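Long-range contacts in eukaryotic translation initiation factor 4 gamma 5 (Trypanosoma cruzi, PDB 6OZU), which probably acts as a scaffold in translation initiation, its MIF4G domain being expected to engage the RNA helicase eIF4A as in related eIF4G proteins: residues 62-67 against 139-144; 96-101 against 133-138; 148-153 against 201-206; 155-160 against 177-182. All coordinates share one frame; numbering follows the deposited sequence.

Contact 1. Residues 62-67 against 139-144; sequences FVPYYV and LGLLFT
L141 meets V63, P64 and V67 along one face of helix 63-76, and its two methyls divide the work. CD1 presses on V63, with L141 CD1 3.3 Å from V63 CG1, a tight fit in which the two side chains lie at about a right angle. CD2 lies against the proline ring, L141 CD2 being 3.7 Å from P64 CG. In L141, chi1 of -65° sets the branch point beside the backbone N, and chi2 (153°) spreads the methyls to V63 and P64. One turn further along, V67 CG1 rests on the backbone, 3.4 Å from L141 O, while V67 CG2 comes 4.1 Å from L141 CB and 4.3 Å from L142 CD2. No hydrogen bond crosses; the junction is apolar packing. The short helical segments stand 9.6 Å apart at a 42° angle between their chain directions, a moderately inclined pair within the all-helical, HEAT-like MIF4G solenoid. Helix 118-144 uses its other sides for other neighbours: L139 and L142 touch F99 of helix 82-112, and the F143 side chain leaves this interface and packs on V153 and F201. V67 also meets H145 and L147 in the turn after helix 118-144. On the far side of helix 63-76, Y66 OH hydrogen-bonds K53 NZ, and the Y66 ring has F62 O 3.5 Å above its plane, over the centre.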
# COMPACT_ATOMS: atom_id res chain seq x y z
N PHE A 62 -2.19 -8.85 10.48
CA PHE A 62 -0.76 -9.19 10.50
C PHE A 62 0.07 -8.45 9.43
O PHE A 62 1.29 -8.49 9.49
CB PHE A 62 -0.52 -10.71 10.34
CG PHE A 62 -1.55 -11.69 10.83
CD1 PHE A 62 -2.10 -11.58 12.10
CD2 PHE A 62 -1.90 -12.80 10.06
CE1 PHE A 62 -3.06 -12.49 12.55
CE2 PHE A 62 -2.84 -13.73 10.52
CZ PHE A 62 -3.42 -13.56 11.76
N VAL A 63 -0.59 -7.81 8.44
CA VAL A 63 0.07 -7.11 7.35
C VAL A 63 1.03 -6.01 7.89
O VAL A 63 2.16 -5.96 7.38
CB VAL A 63 -0.91 -6.62 6.24
CG1 VAL A 63 -0.17 -5.81 5.17
CG2 VAL A 63 -1.60 -7.80 5.59
N PRO A 64 0.72 -5.21 8.95
CA PRO A 64 1.72 -4.24 9.45
C PRO A 64 2.99 -4.92 9.95
O PRO A 64 4.06 -4.32 9.88
CB PRO A 64 1.00 -3.53 10.60
CG PRO A 64 -0.44 -3.78 10.40
CD PRO A 64 -0.54 -5.11 9.73
N TYR A 65 2.88 -6.19 10.42
CA TYR A 65 4.03 -6.95 10.92
C TYR A 65 4.91 -7.44 9.79
O TYR A 65 6.12 -7.47 9.96
CB TYR A 65 3.60 -8.11 11.85
CG TYR A 65 2.82 -7.64 13.05
CD1 TYR A 65 3.45 -6.99 14.11
CD2 TYR A 65 1.43 -7.78 13.10
CE1 TYR A 65 2.72 -6.52 15.20
CE2 TYR A 65 0.70 -7.32 14.18
CZ TYR A 65 1.34 -6.69 15.24
OH TYR A 65 0.62 -6.23 16.30
N TYR A 66 4.30 -7.84 8.64
CA TYR A 66 5.00 -8.30 7.43
C TYR A 66 5.81 -7.15 6.90
O TYR A 66 6.99 -7.32 6.56
CB TYR A 66 4.01 -8.74 6.33
CG TYR A 66 3.06 -9.85 6.70
CD1 TYR A 66 3.41 -10.81 7.65
CD2 TYR A 66 1.82 -9.96 6.09
CE1 TYR A 66 2.54 -11.85 7.98
CE2 TYR A 66 0.92 -10.96 6.45
CZ TYR A 66 1.30 -11.92 7.38
OH TYR A 66 0.42 -12.92 7.72
N VAL A 67 5.17 -5.97 6.83
CA VAL A 67 5.72 -4.71 6.36
C VAL A 67 6.85 -4.25 7.32
O VAL A 67 7.89 -3.79 6.84
CB VAL A 67 4.57 -3.69 6.13
CG1 VAL A 67 5.07 -2.28 6.00
CG2 VAL A 67 3.76 -4.05 4.89
N LEU A 139 -1.04 -0.92 0.19
CA LEU A 139 -0.47 0.35 -0.29
C LEU A 139 -0.25 1.36 0.86
O LEU A 139 0.80 1.99 0.92
CB LEU A 139 -1.34 0.98 -1.40
CG LEU A 139 -0.80 2.28 -2.05
CD1 LEU A 139 0.37 2.00 -3.02
CD2 LEU A 139 -1.89 3.02 -2.77
N GLY A 140 -1.24 1.45 1.76
CA GLY A 140 -1.22 2.31 2.94
C GLY A 140 -0.15 1.93 3.94
O GLY A 140 0.61 2.78 4.40
N LEU A 141 -0.04 0.64 4.26
CA LEU A 141 1.00 0.13 5.15
C LEU A 141 2.42 0.27 4.58
O LEU A 141 3.36 0.56 5.34
CB LEU A 141 0.71 -1.32 5.51
CG LEU A 141 -0.55 -1.50 6.32
CD1 LEU A 141 -1.12 -2.83 6.11
CD2 LEU A 141 -0.31 -1.22 7.76
N LEU A 142 2.59 0.09 3.25
CA LEU A 142 3.91 0.25 2.63
C LEU A 142 4.30 1.72 2.72
O LEU A 142 5.44 2.03 3.01
CB LEU A 142 3.91 -0.19 1.15
CG LEU A 142 3.83 -1.68 0.81
CD1 LEU A 142 3.50 -1.87 -0.65
CD2 LEU A 142 5.14 -2.40 1.11
N PHE A 143 3.33 2.62 2.48
CA PHE A 143 3.52 4.07 2.52
C PHE A 143 3.88 4.61 3.92
O PHE A 143 4.82 5.38 4.04
CB PHE A 143 2.31 4.80 1.93
CG PHE A 143 2.52 6.28 1.75
CD1 PHE A 143 3.47 6.75 0.85
CD2 PHE A 143 1.79 7.19 2.51
CE1 PHE A 143 3.67 8.11 0.68
CE2 PHE A 143 2.00 8.56 2.35
CZ PHE A 143 2.93 9.00 1.42
N THR A 144 3.15 4.20 4.95
CA THR A 144 3.39 4.62 6.34
C THR A 144 4.73 4.10 6.90
O THR A 144 5.27 4.66 7.86
CB THR A 144 2.20 4.24 7.22
OG1 THR A 144 2.00 2.84 7.15
CG2 THR A 144 0.91 4.98 6.84

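Contact 2. Residues 96-101 against 133-138; sequences QRTFEN and KANINF. With SO4 (sulfate ion), chain I.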
# COMPACT_ATOMS: atom_id res chain seq x y z
N GLN A 96 5.37 -2.29 -8.33
CA GLN A 96 4.92 -2.03 -9.69
C GLN A 96 3.99 -3.15 -10.14
O GLN A 96 2.88 -2.85 -10.58
CB GLN A 96 6.11 -1.86 -10.63
CG GLN A 96 5.78 -1.11 -11.91
CD GLN A 96 6.95 -1.29 -12.83
OE1 GLN A 96 7.02 -2.28 -13.58
NE2 GLN A 96 7.92 -0.38 -12.74
N ARG A 97 4.37 -4.43 -9.91
CA ARG A 97 3.57 -5.58 -10.31
C ARG A 97 2.25 -5.67 -9.55
O ARG A 97 1.20 -5.81 -10.18
CB ARG A 97 4.38 -6.87 -10.25
CG ARG A 97 3.68 -8.01 -10.98
CD ARG A 97 4.32 -9.37 -10.75
NE ARG A 97 3.34 -10.46 -10.68
CZ ARG A 97 2.71 -10.99 -11.73
NH1 ARG A 97 1.84 -11.98 -11.56
NH2 ARG A 97 2.96 -10.54 -12.96
N THR A 98 2.30 -5.56 -8.22
CA THR A 98 1.14 -5.58 -7.34
C THR A 98 0.09 -4.51 -7.68
O THR A 98 -1.12 -4.82 -7.69
CB THR A 98 1.64 -5.40 -5.90
OG1 THR A 98 2.51 -6.48 -5.58
CG2 THR A 98 0.50 -5.33 -4.86
N PHE A 99 0.52 -3.25 -7.89
CA PHE A 99 -0.46 -2.17 -8.11
C PHE A 99 -0.82 -2.02 -9.58
O PHE A 99 -1.91 -1.53 -9.88
CB PHE A 99 -0.05 -0.86 -7.40
CG PHE A 99 0.12 -1.10 -5.92
CD1 PHE A 99 -0.95 -1.55 -5.14
CD2 PHE A 99 1.38 -1.02 -5.32
CE1 PHE A 99 -0.77 -1.87 -3.79
CE2 PHE A 99 1.55 -1.33 -3.95
CZ PHE A 99 0.48 -1.75 -3.21
N GLU A 100 0.00 -2.58 -10.49
CA GLU A 100 -0.31 -2.63 -11.92
C GLU A 100 -1.43 -3.68 -12.11
O GLU A 100 -2.36 -3.46 -12.90
CB GLU A 100 0.90 -3.09 -12.72
CG GLU A 100 1.45 -2.08 -13.70
CD GLU A 100 2.57 -2.67 -14.54
OE1 GLU A 100 2.25 -3.39 -15.52
OE2 GLU A 100 3.75 -2.45 -14.21
N ASN A 101 -1.34 -4.81 -11.38
CA ASN A 101 -2.33 -5.89 -11.36
C ASN A 101 -3.63 -5.34 -10.82
O ASN A 101 -4.66 -5.54 -11.47
CB ASN A 101 -1.88 -7.06 -10.46
CG ASN A 101 -0.76 -7.91 -10.99
OD1 ASN A 101 -0.44 -7.91 -12.18
ND2 ASN A 101 -0.13 -8.65 -10.11
N LYS A 133 -9.75 -4.22 -1.59
CA LYS A 133 -9.41 -3.59 -0.31
C LYS A 133 -8.06 -4.09 0.26
O LYS A 133 -7.32 -3.28 0.81
CB LYS A 133 -10.53 -3.69 0.74
CG LYS A 133 -10.92 -5.09 1.18
CD LYS A 133 -11.38 -5.15 2.63
CE LYS A 133 -11.34 -6.60 3.09
NZ LYS A 133 -12.10 -6.75 4.35
N ALA A 134 -7.73 -5.39 0.06
CA ALA A 134 -6.45 -6.02 0.46
C ALA A 134 -5.25 -5.32 -0.18
O ALA A 134 -4.23 -5.17 0.50
CB ALA A 134 -6.44 -7.48 0.07
N ASN A 135 -5.40 -4.83 -1.43
CA ASN A 135 -4.34 -4.11 -2.16
C ASN A 135 -4.14 -2.72 -1.62
O ASN A 135 -3.00 -2.31 -1.35
CB ASN A 135 -4.66 -4.03 -3.66
CG ASN A 135 -4.40 -5.30 -4.41
OD1 ASN A 135 -5.29 -5.90 -5.01
ND2 ASN A 135 -3.17 -5.76 -4.41
N ILE A 136 -5.25 -1.98 -1.49
CA ILE A 136 -5.33 -0.61 -0.96
C ILE A 136 -4.82 -0.57 0.48
O ILE A 136 -4.01 0.29 0.80
CB ILE A 136 -6.74 0.02 -1.15
CG1 ILE A 136 -7.28 -0.17 -2.59
CG2 ILE A 136 -6.75 1.50 -0.73
CD1 ILE A 136 -6.48 0.53 -3.78
N ASN A 137 -5.19 -1.56 1.32
CA ASN A 137 -4.66 -1.65 2.69
C ASN A 137 -3.11 -1.76 2.63
O ASN A 137 -2.40 -0.93 3.21
CB ASN A 137 -5.27 -2.83 3.47
CG ASN A 137 -4.78 -2.96 4.91
OD1 ASN A 137 -4.65 -1.97 5.64
ND2 ASN A 137 -4.49 -4.18 5.34
N PHE A 138 -2.62 -2.73 1.85
CA PHE A 138 -1.20 -2.95 1.65
C PHE A 138 -0.48 -1.66 1.19
O PHE A 138 0.54 -1.31 1.80
CB PHE A 138 -0.98 -4.11 0.70
CG PHE A 138 0.46 -4.55 0.52
CD1 PHE A 138 1.33 -4.61 1.60
CD2 PHE A 138 0.92 -4.98 -0.71
CE1 PHE A 138 2.64 -5.06 1.45
CE2 PHE A 138 2.22 -5.45 -0.86
CZ PHE A 138 3.08 -5.48 0.22
S SO4 I . -11.10 -9.30 6.22
O1 SO4 I . -10.10 -8.34 5.76
O2 SO4 I . -10.47 -10.60 6.43
O3 SO4 I . -12.15 -9.42 5.20
O4 SO4 I . -11.69 -8.86 7.48
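The F99 ring receives N135 O at its edge, near the ring plane, with F99 CE1 3.3 Å from N135 O: an aromatic C-H margin set against a helix carbonyl. T98 CG2 lies over one face of the same ring, 3.8 Å above its plane and offset toward the rim. F138 meets F99 obliquely, F99 CZ standing 4.1 Å from F138 CD2. The edge of the F138 ring takes T98 CG2, 4.2 Å from F138 CD2. That methyl is anti to the backbone N of T98 (chi1 -61° for OG1), which turns it toward helix 118-144 and sends the hydroxyl back to hydrogen-bond Q94 O. The side chain of N135 also brushes the T98 methyl. The helices run roughly antiparallel, at 139°, with the short axes 10.6 Å apart at closest. Away from this interface, K133 NZ binds a sulfate ion, probably from the crystallisation liquor, at 2.8 Å from its O3. Around the contact, F51 of helix 40-53 stacks edge-to-face with F138, V152 and V156 of helix 150-162 pack on F99, and I136 packs against H178 and L182 of helix 173-186.

Contact 3. Residues 148-153 against 201-206; sequences VREKVV and FRAVLE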
# COMPACT_ATOMS: atom_id res chain seq x y z
N VAL A 148 7.21 2.35 -0.18
CA VAL A 148 6.67 2.62 -1.51
C VAL A 148 6.87 4.09 -1.82
O VAL A 148 6.75 4.95 -0.92
CB VAL A 148 5.21 2.13 -1.70
CG1 VAL A 148 4.20 3.00 -0.96
CG2 VAL A 148 4.85 2.03 -3.17
N ARG A 149 7.19 4.38 -3.09
CA ARG A 149 7.44 5.74 -3.57
C ARG A 149 6.14 6.55 -3.56
O ARG A 149 5.09 6.01 -3.89
CB ARG A 149 8.01 5.70 -5.01
CG ARG A 149 9.28 4.88 -5.21
CD ARG A 149 9.42 4.42 -6.66
NE ARG A 149 10.82 4.42 -7.07
CZ ARG A 149 11.25 4.09 -8.29
NH1 ARG A 149 10.38 3.71 -9.23
NH2 ARG A 149 12.54 4.12 -8.57
N GLU A 150 6.24 7.84 -3.22
CA GLU A 150 5.12 8.80 -3.21
C GLU A 150 4.40 8.76 -4.59
O GLU A 150 3.18 8.82 -4.64
CB GLU A 150 5.68 10.21 -2.93
CG GLU A 150 4.79 11.13 -2.11
CD GLU A 150 5.27 12.56 -1.95
OE1 GLU A 150 6.23 12.79 -1.19
OE2 GLU A 150 4.66 13.47 -2.57
N LYS A 151 5.18 8.58 -5.69
CA LYS A 151 4.74 8.48 -7.09
C LYS A 151 3.81 7.29 -7.36
O LYS A 151 2.94 7.39 -8.22
CB LYS A 151 5.92 8.44 -8.09
CG LYS A 151 7.34 8.64 -7.54
CD LYS A 151 8.35 8.01 -8.50
CE LYS A 151 9.73 8.62 -8.49
NZ LYS A 151 9.78 9.90 -9.26
N VAL A 152 4.01 6.16 -6.66
CA VAL A 152 3.18 4.96 -6.79
C VAL A 152 1.80 5.23 -6.18
O VAL A 152 0.77 4.93 -6.80
CB VAL A 152 3.84 3.70 -6.16
CG1 VAL A 152 2.91 2.48 -6.19
CG2 VAL A 152 5.17 3.38 -6.86
N VAL A 153 1.79 5.85 -4.99
CA VAL A 153 0.60 6.26 -4.26
C VAL A 153 -0.24 7.21 -5.13
O VAL A 153 -1.43 6.97 -5.31
CB VAL A 153 0.97 6.86 -2.87
CG1 VAL A 153 -0.29 7.11 -2.02
CG2 VAL A 153 1.94 5.93 -2.14
N PHE A 201 1.48 12.47 2.28
CA PHE A 201 0.16 12.08 1.75
C PHE A 201 -0.65 13.31 1.38
O PHE A 201 -1.38 13.28 0.39
CB PHE A 201 -0.60 11.20 2.76
CG PHE A 201 -1.87 10.58 2.21
CD1 PHE A 201 -1.82 9.58 1.24
CD2 PHE A 201 -3.11 10.96 2.71
CE1 PHE A 201 -3.00 9.01 0.74
CE2 PHE A 201 -4.29 10.37 2.22
CZ PHE A 201 -4.22 9.39 1.25
N ARG A 202 -0.51 14.39 2.15
CA ARG A 202 -1.16 15.69 1.91
C ARG A 202 -0.68 16.26 0.57
O ARG A 202 -1.49 16.76 -0.20
CB ARG A 202 -0.90 16.65 3.08
CG ARG A 202 -1.60 17.98 2.95
CD ARG A 202 -1.10 18.99 3.97
NE ARG A 202 -1.85 20.24 3.93
CZ ARG A 202 -1.63 21.28 3.14
NH1 ARG A 202 -0.69 21.22 2.20
NH2 ARG A 202 -2.38 22.37 3.24
N ALA A 203 0.63 16.15 0.31
CA ALA A 203 1.30 16.58 -0.93
C ALA A 203 0.74 15.86 -2.17
O ALA A 203 0.57 16.48 -3.21
CB ALA A 203 2.79 16.34 -0.81
N VAL A 204 0.47 14.54 -2.04
CA VAL A 204 -0.11 13.66 -3.07
C VAL A 204 -1.50 14.17 -3.44
O VAL A 204 -1.81 14.29 -4.63
CB VAL A 204 -0.09 12.17 -2.61
CG1 VAL A 204 -0.98 11.28 -3.49
CG2 VAL A 204 1.32 11.64 -2.61
N LEU A 205 -2.32 14.49 -2.43
CA LEU A 205 -3.66 15.02 -2.63
C LEU A 205 -3.64 16.39 -3.26
O LEU A 205 -4.56 16.69 -4.01
CB LEU A 205 -4.52 15.00 -1.35
CG LEU A 205 -4.64 13.66 -0.61
CD1 LEU A 205 -5.52 13.83 0.59
CD2 LEU A 205 -5.17 12.55 -1.51
N GLU A 206 -2.60 17.20 -2.99
CA GLU A 206 -2.44 18.54 -3.59
C GLU A 206 -2.09 18.41 -5.07
O GLU A 206 -2.54 19.25 -5.85
CB GLU A 206 -1.37 19.37 -2.86
CG GLU A 206 -1.81 19.95 -1.53
CD GLU A 206 -2.76 21.14 -1.57
OE1 GLU A 206 -3.70 21.15 -0.74
OE2 GLU A 206 -2.57 22.06 -2.40
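E150, in the first turn of its helix after the N-cap residue R149, and V204, within helix 194-208, bring their CA atoms to 7.1 Å, the nearest backbone approach between the two segments. Their side chains slide past each other in opposite directions: E150 CG is 3.5 Å from V204 CG2, and the carboxylate continues beyond, E150 OE2 lying 3.9 Å from A203 CB. With the chain extended beyond CG (chi2 -174°), the aliphatic part lies on the valine and the carboxylate passes beside the alanine. The other carboxylate oxygen, OE1, makes a long, weak ion pair with K200. One turn on, V153 CG1 sits at the edge of the F201 ring, 4.3 Å from F201 CE1 and near its plane; the same methyl is 4.5 Å from V204 CG1, a looser touch. No hydrogen bond crosses; this packing joins helices 150-162 and 194-208 of the HEAT-like MIF4G fold, with helix 173-186 between them in the chain. On the V153 side the contact borders helices 118-144 and 173-186; L182, L183 and C186 of the latter pack on F201. On its other side helix 194-208 faces helix 215-235, where R202 forms a salt bridge to D229.

Contact 4. Residues 155-160 against 177-182; sequences HVLEWL and IHFMNL
L157 CD2 is the close-packed point, touching two partners of helix 173-186. L157 CD2 lies 3.6 Å from F179 CD1, at the edge of that ring and near its plane, the two side chains lying at about a right angle. L182 approaches the same methyl tip to tip, its CD1 3.7 Å from L157 CD2. F179 offers this edge because its CG is anti to the backbone N (chi1 -179°). One turn on, at L160, the fit is slacker: L160 CD2 is 4.2 Å from F179 N, and L160 CD1 is 4.3 Å from H178 CB. No hydrogen bond crosses. The two helices are consecutive in the chain and run at 146°, with the short axes 11.1 Å apart, an antiparallel helical hairpin of the kind from which HEAT-like MIF4G domains are built. The far side of helix 173-186 carries the exposed residues I177, M180 and N181. There N181 folds back on its own helix: its ND2 hydrogen-bonds I177 O at 2.9 Å, with a bent N-H...O angle of 131°. This donor sits above the carbonyl plane, and N181 N reaches the same oxygen from the opposite face. Around this contact, L205 of helix 194-208 touches F179, and V204 and L208 touch L157; Q132 of helix 118-144 adjoins H178.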
# COMPACT_ATOMS: atom_id res chain seq x y z
N HIS A 155 -0.13 7.60 -8.52
CA HIS A 155 -0.63 6.86 -9.70
C HIS A 155 -1.82 5.98 -9.37
O HIS A 155 -2.74 5.89 -10.18
CB HIS A 155 0.48 6.01 -10.38
CG HIS A 155 0.10 5.42 -11.72
ND1 HIS A 155 0.63 5.91 -12.90
CD2 HIS A 155 -0.71 4.38 -12.01
CE1 HIS A 155 0.11 5.17 -13.87
NE2 HIS A 155 -0.72 4.24 -13.38
N VAL A 156 -1.85 5.35 -8.18
CA VAL A 156 -2.97 4.51 -7.76
C VAL A 156 -4.22 5.38 -7.55
O VAL A 156 -5.29 5.04 -8.07
CB VAL A 156 -2.67 3.64 -6.51
CG1 VAL A 156 -3.95 3.08 -5.89
CG2 VAL A 156 -1.68 2.54 -6.82
N LEU A 157 -4.06 6.51 -6.80
CA LEU A 157 -5.12 7.49 -6.50
C LEU A 157 -5.68 8.15 -7.76
O LEU A 157 -6.87 8.46 -7.81
CB LEU A 157 -4.65 8.54 -5.48
CG LEU A 157 -4.37 8.02 -4.06
CD1 LEU A 157 -3.89 9.12 -3.17
CD2 LEU A 157 -5.58 7.37 -3.47
N GLU A 158 -4.85 8.31 -8.80
CA GLU A 158 -5.26 8.83 -10.10
C GLU A 158 -6.36 7.93 -10.70
O GLU A 158 -7.43 8.45 -10.96
CB GLU A 158 -4.09 8.91 -11.06
CG GLU A 158 -3.20 10.13 -10.87
CD GLU A 158 -2.29 10.39 -12.05
OE1 GLU A 158 -2.81 10.51 -13.19
OE2 GLU A 158 -1.05 10.45 -11.84
N TRP A 159 -6.12 6.60 -10.85
CA TRP A 159 -7.14 5.71 -11.40
C TRP A 159 -8.24 5.39 -10.40
O TRP A 159 -9.39 5.21 -10.80
CB TRP A 159 -6.56 4.43 -12.03
CG TRP A 159 -5.77 3.53 -11.12
CD1 TRP A 159 -4.41 3.39 -11.09
CD2 TRP A 159 -6.30 2.51 -10.24
NE1 TRP A 159 -4.06 2.37 -10.23
CE2 TRP A 159 -5.20 1.84 -9.67
CE3 TRP A 159 -7.60 2.08 -9.90
CZ2 TRP A 159 -5.36 0.79 -8.74
CZ3 TRP A 159 -7.76 1.05 -8.98
CH2 TRP A 159 -6.64 0.42 -8.42
N LEU A 160 -7.92 5.37 -9.10
CA LEU A 160 -8.90 5.11 -8.04
C LEU A 160 -9.97 6.20 -7.99
O LEU A 160 -11.14 5.88 -7.82
CB LEU A 160 -8.16 4.98 -6.70
CG LEU A 160 -8.89 4.30 -5.55
CD1 LEU A 160 -8.94 2.78 -5.75
CD2 LEU A 160 -8.22 4.62 -4.24
N ILE A 177 -14.74 4.35 -0.91
CA ILE A 177 -14.54 3.60 0.34
C ILE A 177 -13.07 3.18 0.49
O ILE A 177 -12.51 3.40 1.56
CB ILE A 177 -15.54 2.43 0.52
CG1 ILE A 177 -16.99 2.89 0.25
CG2 ILE A 177 -15.42 1.83 1.94
CD1 ILE A 177 -17.98 1.81 -0.07
N HIS A 178 -12.43 2.67 -0.58
CA HIS A 178 -10.98 2.33 -0.56
C HIS A 178 -10.13 3.55 -0.18
O HIS A 178 -9.23 3.43 0.65
CB HIS A 178 -10.50 1.70 -1.88
CG HIS A 178 -11.19 0.43 -2.28
ND1 HIS A 178 -11.53 -0.54 -1.34
CD2 HIS A 178 -11.60 0.01 -3.50
CE1 HIS A 178 -12.11 -1.51 -2.04
NE2 HIS A 178 -12.19 -1.21 -3.33
N PHE A 179 -10.50 4.73 -0.72
CA PHE A 179 -9.85 6.00 -0.42
C PHE A 179 -10.03 6.45 1.02
O PHE A 179 -9.07 7.00 1.55
CB PHE A 179 -10.32 7.10 -1.39
CG PHE A 179 -9.67 8.44 -1.15
CD1 PHE A 179 -8.35 8.67 -1.53
CD2 PHE A 179 -10.36 9.45 -0.50
CE1 PHE A 179 -7.74 9.91 -1.29
CE2 PHE A 179 -9.75 10.69 -0.26
CZ PHE A 179 -8.45 10.91 -0.67
N MET A 180 -11.23 6.27 1.64
CA MET A 180 -11.44 6.71 3.03
C MET A 180 -10.59 5.89 3.96
O MET A 180 -10.11 6.37 5.00
CB MET A 180 -12.90 6.58 3.53
CG MET A 180 -13.96 6.99 2.57
SD MET A 180 -15.64 6.84 3.24
CE MET A 180 -15.44 5.49 4.33
N ASN A 181 -10.45 4.63 3.63
CA ASN A 181 -9.70 3.72 4.47
C ASN A 181 -8.21 4.00 4.34
O ASN A 181 -7.54 4.09 5.36
CB ASN A 181 -10.15 2.30 4.21
CG ASN A 181 -11.52 2.07 4.84
OD1 ASN A 181 -11.68 2.11 6.07
ND2 ASN A 181 -12.56 1.91 4.03
N LEU A 182 -7.76 4.34 3.13
CA LEU A 182 -6.39 4.78 2.81
C LEU A 182 -6.14 6.10 3.58
O LEU A 182 -5.15 6.20 4.33
CB LEU A 182 -6.31 5.03 1.30
CG LEU A 182 -5.00 4.83 0.54
CD1 LEU A 182 -4.58 6.07 -0.14
CD2 LEU A 182 -3.89 4.21 1.37

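How the contacts relate
From the N terminus, contact 1 opens at helix 63-76 and closes at helix 118-144, enclosing 71 residues; contact 2, between helices 82-112 and 118-144, is nested inside that loop. Both end on helix 118-144, and F138 and F99 pack against residues of contact 1. The chain then passes through a short turn into helix 150-162, where the second nest begins. Contact 3 reaches forward to helix 194-208, and contact 4, to helix 173-186, lies inside its loop. The two nests follow in series without crossing. Side chains on helix 118-144 and its neighbours join them: G140 of contact 1 meets L182 of contact 4, and I136 of contact 2 meets L160.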